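Local coordinates for Lmo0488 protein (Listeria monocytogenes serovar 1/2a, PDB 5TED) that probably acts as a LysR-type transcriptional regulator, represented here by its effector-binding domain with the inducer shikimate bound, at residues D96-F108 and M141-P155. Numbering follows the deposited sequence.
Sequences DLQDTADYSYIFF and MVGLVSVDYGISIMP. With SKM ((3R,4S,5R)-3,4,5-trihydroxycyclohex-1-ene-1-carboxylic acid), chain D.
Two backbone hydrogen bonds tie Ser104-Ile106 to Ile151: Ile151 N gives to Ser104 O at 2.9 Å, and Ile106 N gives to Ile151 O at 2.7 Å. They make a single parallel bridge between Tyr105 and Ile151. Beyond it the strands part, and a water fills in, donating to both Ile106 O and Ile153 O.

Aromatic contacts come next. Ile151 lays CG1 over the centre of the Tyr105 ring, 3.9 Å from its centroid, with chi1 at 67° turning this branch onto the face, while CD1 runs on to Tyr103 CB and Thr100 CB. The ring's far end is held by the bond from Tyr105 OH to Thr100 OG1, which lies at the ring edge in its plane and in turn donates to Leu97 O. Met141, bent at its last torsion (chi3 -73°), sets CE squarely over Phe108, 3.3 Å from the ring centroid, with SD closest to CZ in a Met-aromatic contact.

Among aliphatic groups, Ile106 pushes CD1 against helix 138-146, tightly at Leu144 CB (3.5 Å) and also at Val145 CG2. Strand 104-108, paired in parallel with strand 130-135, thus packs on this helix in the LysR substrate-binding domain, of periplasmic-binding-protein type.

Phe108 and Pro155 both border the shikimate pocket, with Phe108 CD1 3.4 Å from SKM O7. Met141, covering one face of Phe108, is therefore a second-shell residue behind the pocket wall, while the Tyr105-Thr100-Leu97 chain satisfies the hydroxyls at the contact's other end.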
loop_
_atom_site.group_PDB
_atom_site.type_symbol
_atom_site.label_atom_id
_atom_site.label_comp_id
_atom_site.label_asym_id
_atom_site.label_seq_id
_atom_site.Cartn_x
_atom_site.Cartn_y
_atom_site.Cartn_z
ATOM N N ASP A 96 -2.814 -28.399 3.035
ATOM C CA ASP A 96 -3.789 -28.351 1.959
ATOM C C ASP A 96 -4.741 -27.208 2.251
ATOM O O ASP A 96 -4.965 -26.860 3.414
ATOM C CB ASP A 96 -4.566 -29.662 1.870
ATOM C CG ASP A 96 -3.680 -30.845 1.507
ATOM O OD1 ASP A 96 -2.596 -30.631 0.917
ATOM O OD2 ASP A 96 -4.063 -31.988 1.839
ATOM N N LEU A 97 -5.268 -26.585 1.193
ATOM C CA LEU A 97 -6.160 -25.452 1.430
ATOM C C LEU A 97 -7.346 -25.866 2.294
ATOM O O LEU A 97 -7.801 -25.095 3.150
ATOM C CB LEU A 97 -6.631 -24.839 0.109
ATOM C CG LEU A 97 -7.255 -23.442 0.149
ATOM C CD1 LEU A 97 -6.328 -22.469 0.866
ATOM C CD2 LEU A 97 -7.528 -22.956 -1.276
ATOM N N GLN A 98 -7.832 -27.100 2.121
ATOM C CA GLN A 98 -8.963 -27.536 2.927
ATOM C C GLN A 98 -8.612 -27.635 4.409
ATOM O O GLN A 98 -9.521 -27.713 5.240
ATOM C CB GLN A 98 -9.516 -28.887 2.451
ATOM C CG GLN A 98 -8.541 -30.044 2.540
ATOM C CD GLN A 98 -9.143 -31.362 2.075
ATOM O OE1 GLN A 98 -10.222 -31.397 1.469
ATOM N NE2 GLN A 98 -8.461 -32.459 2.388
ATOM N N ASP A 99 -7.325 -27.657 4.766
ATOM C CA ASP A 99 -6.982 -27.663 6.186
ATOM C C ASP A 99 -7.350 -26.357 6.877
ATOM O O ASP A 99 -7.251 -26.285 8.109
ATOM C CB ASP A 99 -5.483 -27.943 6.377
ATOM C CG ASP A 99 -5.075 -29.328 5.912
ATOM O OD1 ASP A 99 -5.930 -30.243 5.933
ATOM O OD2 ASP A 99 -3.894 -29.502 5.518
ATOM N N THR A 100 -7.761 -25.333 6.121
ATOM C CA THR A 100 -8.124 -24.028 6.676
ATOM C C THR A 100 -9.619 -23.880 6.911
ATOM O O THR A 100 -10.059 -22.802 7.332
ATOM C CB THR A 100 -7.661 -22.881 5.751
ATOM O OG1 THR A 100 -8.436 -22.884 4.543
ATOM C CG2 THR A 100 -6.184 -23.015 5.402
ATOM N N ALA A 101 -10.401 -24.931 6.645
ATOM C CA ALA A 101 -11.854 -24.798 6.590
ATOM C C ALA A 101 -12.430 -24.196 7.864
ATOM O O ALA A 101 -13.391 -23.421 7.811
ATOM C CB ALA A 101 -12.495 -26.157 6.308
ATOM N N ASP A 102 -11.867 -24.542 9.022
ATOM C CA ASP A 102 -12.456 -24.117 10.288
ATOM C C ASP A 102 -12.169 -22.658 10.645
ATOM O O ASP A 102 -12.775 -22.147 11.590
ATOM C CB ASP A 102 -11.968 -25.015 11.426
ATOM C CG ASP A 102 -12.495 -26.444 11.322
ATOM O OD1 ASP A 102 -13.543 -26.664 10.676
ATOM O OD2 ASP A 102 -11.863 -27.339 11.910
ATOM N N TYR A 103 -11.278 -21.974 9.930
ATOM C CA TYR A 103 -10.705 -20.722 10.412
ATOM C C TYR A 103 -11.198 -19.508 9.636
ATOM O O TYR A 103 -11.515 -19.590 8.447
ATOM C CB TYR A 103 -9.184 -20.802 10.377
ATOM C CG TYR A 103 -8.708 -21.921 11.250
ATOM C CD1 TYR A 103 -8.863 -21.849 12.627
ATOM C CD2 TYR A 103 -8.148 -23.072 10.706
ATOM C CE1 TYR A 103 -8.449 -22.881 13.442
ATOM C CE2 TYR A 103 -7.728 -24.100 11.514
ATOM C CZ TYR A 103 -7.891 -24.006 12.876
ATOM O OH TYR A 103 -7.477 -25.036 13.682
ATOM N N SER A 104 -11.267 -18.375 10.339
ATOM C CA SER A 104 -11.779 -17.132 9.765
ATOM C C SER A 104 -10.712 -16.398 8.947
ATOM O O SER A 104 -9.595 -16.158 9.426
ATOM C CB SER A 104 -12.308 -16.214 10.868
ATOM O OG SER A 104 -12.775 -15.002 10.305
ATOM N N TYR A 105 -11.079 -15.990 7.729
ATOM C CA TYR A 105 -10.152 -15.358 6.805
ATOM C C TYR A 105 -10.219 -13.842 6.865
ATOM O O TYR A 105 -11.280 -13.243 7.076
ATOM C CB TYR A 105 -10.438 -15.783 5.366
ATOM C CG TYR A 105 -9.685 -17.009 4.945
ATOM C CD1 TYR A 105 -10.183 -18.278 5.234
ATOM C CD2 TYR A 105 -8.486 -16.906 4.250
ATOM C CE1 TYR A 105 -9.500 -19.417 4.858
ATOM C CE2 TYR A 105 -7.799 -18.033 3.855
ATOM C CZ TYR A 105 -8.319 -19.284 4.153
ATOM O OH TYR A 105 -7.631 -20.395 3.783
ATOM N N ILE A 106 -9.054 -13.241 6.655
ATOM C CA ILE A 106 -8.919 -11.876 6.168
ATOM C C ILE A 106 -8.791 -12.043 4.660
ATOM O O ILE A 106 -7.758 -12.496 4.159
ATOM C CB ILE A 106 -7.699 -11.178 6.768
ATOM C CG1 ILE A 106 -7.856 -11.056 8.289
ATOM C CG2 ILE A 106 -7.479 -9.814 6.102
ATOM C CD1 ILE A 106 -6.556 -11.188 9.018
ATOM N N PHE A 107 -9.867 -11.737 3.943
ATOM C CA PHE A 107 -10.025 -12.051 2.530
ATOM C C PHE A 107 -9.779 -10.816 1.673
ATOM O O PHE A 107 -9.988 -9.685 2.119
ATOM C CB PHE A 107 -11.444 -12.579 2.273
ATOM C CG PHE A 107 -11.505 -13.815 1.405
ATOM C CD1 PHE A 107 -11.042 -15.028 1.872
ATOM C CD2 PHE A 107 -12.069 -13.763 0.133
ATOM C CE1 PHE A 107 -11.127 -16.176 1.084
ATOM C CE2 PHE A 107 -12.144 -14.892 -0.661
ATOM C CZ PHE A 107 -11.669 -16.105 -0.183
ATOM N N PHE A 108 -9.314 -11.035 0.442
ATOM C CA PHE A 108 -9.191 -9.925 -0.498
ATOM C C PHE A 108 -10.564 -9.442 -0.942
ATOM O O PHE A 108 -11.466 -10.245 -1.194
ATOM C CB PHE A 108 -8.380 -10.341 -1.725
ATOM C CG PHE A 108 -6.891 -10.344 -1.492
ATOM C CD1 PHE A 108 -6.200 -9.160 -1.312
ATOM C CD2 PHE A 108 -6.191 -11.544 -1.413
ATOM C CE1 PHE A 108 -4.827 -9.164 -1.075
ATOM C CE2 PHE A 108 -4.830 -11.551 -1.173
ATOM C CZ PHE A 108 -4.148 -10.365 -1.010
ATOM N N MET A 141 -3.325 -6.698 5.092
ATOM C CA MET A 141 -3.706 -8.088 5.324
ATOM C C MET A 141 -2.757 -8.767 6.306
ATOM O O MET A 141 -3.191 -9.324 7.320
ATOM C CB MET A 141 -3.750 -8.839 3.991
ATOM C CG MET A 141 -4.077 -10.345 4.101
ATOM S SD MET A 141 -4.421 -11.027 2.457
ATOM C CE MET A 141 -6.017 -10.374 2.035
ATOM N N VAL A 142 -1.451 -8.768 6.011
ATOM C CA VAL A 142 -0.546 -9.428 6.948
ATOM C C VAL A 142 -0.524 -8.690 8.290
ATOM O O VAL A 142 -0.335 -9.311 9.353
ATOM C CB VAL A 142 0.860 -9.590 6.341
ATOM C CG1 VAL A 142 1.523 -8.247 6.073
ATOM C CG2 VAL A 142 1.717 -10.488 7.254
ATOM N N GLY A 143 -0.768 -7.378 8.280
ATOM C CA GLY A 143 -0.878 -6.651 9.538
ATOM C C GLY A 143 -1.933 -7.250 10.447
ATOM O O GLY A 143 -1.694 -7.472 11.638
ATOM N N LEU A 144 -3.107 -7.560 9.888
ATOM C CA LEU A 144 -4.183 -8.138 10.690
ATOM C C LEU A 144 -3.900 -9.595 11.044
ATOM O O LEU A 144 -4.262 -10.041 12.146
ATOM C CB LEU A 144 -5.524 -8.004 9.961
ATOM C CG LEU A 144 -6.053 -6.566 9.860
ATOM C CD1 LEU A 144 -7.132 -6.496 8.798
ATOM C CD2 LEU A 144 -6.599 -6.108 11.209
ATOM N N VAL A 145 -3.245 -10.355 10.154
ATOM C CA VAL A 145 -2.893 -11.726 10.527
ATOM C C VAL A 145 -1.954 -11.710 11.717
ATOM O O VAL A 145 -2.060 -12.542 12.626
ATOM C CB VAL A 145 -2.261 -12.500 9.351
ATOM C CG1 VAL A 145 -1.899 -13.906 9.827
ATOM C CG2 VAL A 145 -3.203 -12.596 8.191
ATOM N N SER A 146 -1.046 -10.728 11.746
ATOM C CA SER A 146 -0.027 -10.636 12.781
ATOM C C SER A 146 -0.619 -10.424 14.172
ATOM O O SER A 146 0.029 -10.776 15.168
ATOM C CB SER A 146 0.922 -9.482 12.438
ATOM O OG SER A 146 2.134 -9.581 13.159
ATOM N N VAL A 147 -1.826 -9.873 14.271
ATOM C CA VAL A 147 -2.518 -9.767 15.550
ATOM C C VAL A 147 -3.551 -10.882 15.708
ATOM O O VAL A 147 -4.449 -10.789 16.547
ATOM C CB VAL A 147 -3.142 -8.374 15.753
ATOM C CG1 VAL A 147 -2.048 -7.293 15.791
ATOM C CG2 VAL A 147 -4.152 -8.063 14.672
ATOM N N ASP A 148 -3.446 -11.931 14.889
ATOM C CA ASP A 148 -4.329 -13.093 14.958
ATOM C C ASP A 148 -5.795 -12.691 14.844
ATOM O O ASP A 148 -6.675 -13.301 15.461
ATOM C CB ASP A 148 -4.065 -13.921 16.225
ATOM C CG ASP A 148 -4.652 -15.335 16.148
ATOM O OD1 ASP A 148 -4.931 -15.817 15.039
ATOM O OD2 ASP A 148 -4.819 -15.970 17.203
ATOM N N TYR A 149 -6.061 -11.656 14.047
ATOM C CA TYR A 149 -7.431 -11.294 13.724
ATOM C C TYR A 149 -8.040 -12.262 12.712
ATOM O O TYR A 149 -9.266 -12.327 12.587
ATOM C CB TYR A 149 -7.494 -9.845 13.216
ATOM C CG TYR A 149 -8.920 -9.329 13.151
ATOM C CD1 TYR A 149 -9.680 -9.164 14.309
ATOM C CD2 TYR A 149 -9.509 -9.035 11.938
ATOM C CE1 TYR A 149 -11.004 -8.710 14.247
ATOM C CE2 TYR A 149 -10.824 -8.577 11.859
ATOM C CZ TYR A 149 -11.564 -8.414 13.012
ATOM O OH TYR A 149 -12.864 -7.967 12.912
ATOM N N GLY A 150 -7.210 -13.030 12.018
ATOM C CA GLY A 150 -7.681 -14.029 11.079
ATOM C C GLY A 150 -6.482 -14.690 10.435
ATOM O O GLY A 150 -5.331 -14.415 10.792
ATOM N N ILE A 151 -6.758 -15.571 9.478
ATOM C CA ILE A 151 -5.720 -16.135 8.623
ATOM C C ILE A 151 -5.908 -15.562 7.222
ATOM O O ILE A 151 -6.912 -14.921 6.922
ATOM C CB ILE A 151 -5.742 -17.677 8.594
ATOM C CG1 ILE A 151 -7.014 -18.199 7.910
ATOM C CG2 ILE A 151 -5.549 -18.261 10.005
ATOM C CD1 ILE A 151 -6.968 -19.726 7.673
ATOM N N SER A 152 -4.951 -15.837 6.337
ATOM C CA SER A 152 -5.128 -15.345 4.976
ATOM C C SER A 152 -4.446 -16.269 3.972
ATOM O O SER A 152 -3.553 -17.043 4.317
ATOM C CB SER A 152 -4.589 -13.914 4.833
ATOM O OG SER A 152 -3.173 -13.918 4.754
ATOM N N ILE A 153 -4.902 -16.181 2.719
ATOM C CA ILE A 153 -4.176 -16.684 1.557
ATOM C C ILE A 153 -3.755 -15.474 0.734
ATOM O O ILE A 153 -4.585 -14.611 0.432
ATOM C CB ILE A 153 -5.037 -17.647 0.725
ATOM C CG1 ILE A 153 -4.296 -18.098 -0.536
ATOM C CG2 ILE A 153 -6.345 -16.979 0.327
ATOM C CD1 ILE A 153 -5.049 -19.169 -1.330
ATOM N N MET A 154 -2.477 -15.391 0.383
ATOM C CA MET A 154 -1.955 -14.185 -0.253
ATOM C C MET A 154 -0.656 -14.536 -0.962
ATOM O O MET A 154 -0.106 -15.619 -0.756
ATOM C CB MET A 154 -1.733 -13.061 0.773
ATOM C CG MET A 154 -0.703 -13.374 1.831
ATOM S SD MET A 154 -0.678 -12.201 3.221
ATOM C CE MET A 154 -0.363 -10.655 2.361
ATOM N N PRO A 155 -0.135 -13.634 -1.796
ATOM C CA PRO A 155 1.152 -13.901 -2.450
ATOM C C PRO A 155 2.278 -13.949 -1.433
ATOM O O PRO A 155 2.309 -13.172 -0.477
ATOM C CB PRO A 155 1.337 -12.709 -3.406
ATOM C CG PRO A 155 0.075 -11.961 -3.410
ATOM C CD PRO A 155 -0.666 -12.304 -2.134
HETATM O O12 SKM D . -2.060 -6.313 -4.005
HETATM C C8 SKM D . -3.263 -7.008 -3.692
HETATM C C6 SKM D . -4.368 -6.345 -4.168
HETATM O O7 SKM D . -5.570 -7.050 -3.861
HETATM C C5 SKM D . -4.371 -6.158 -5.810
HETATM C C4 SKM D . -4.120 -7.413 -6.527
HETATM C C1 SKM D . -4.482 -7.578 -8.011
HETATM O O2 SKM D . -5.325 -6.787 -8.524
HETATM O O3 SKM D . -3.956 -8.506 -8.697
HETATM C C10 SKM D . -3.387 -8.612 -5.758
HETATM C C9 SKM D . -3.184 -8.563 -4.342
HETATM O O11 SKM D . -1.944 -9.082 -4.066
HETATM O O HOH W 1 -11.427 -12.406 10.627
HETATM O O HOH W 2 -6.801 -13.837 1.978
#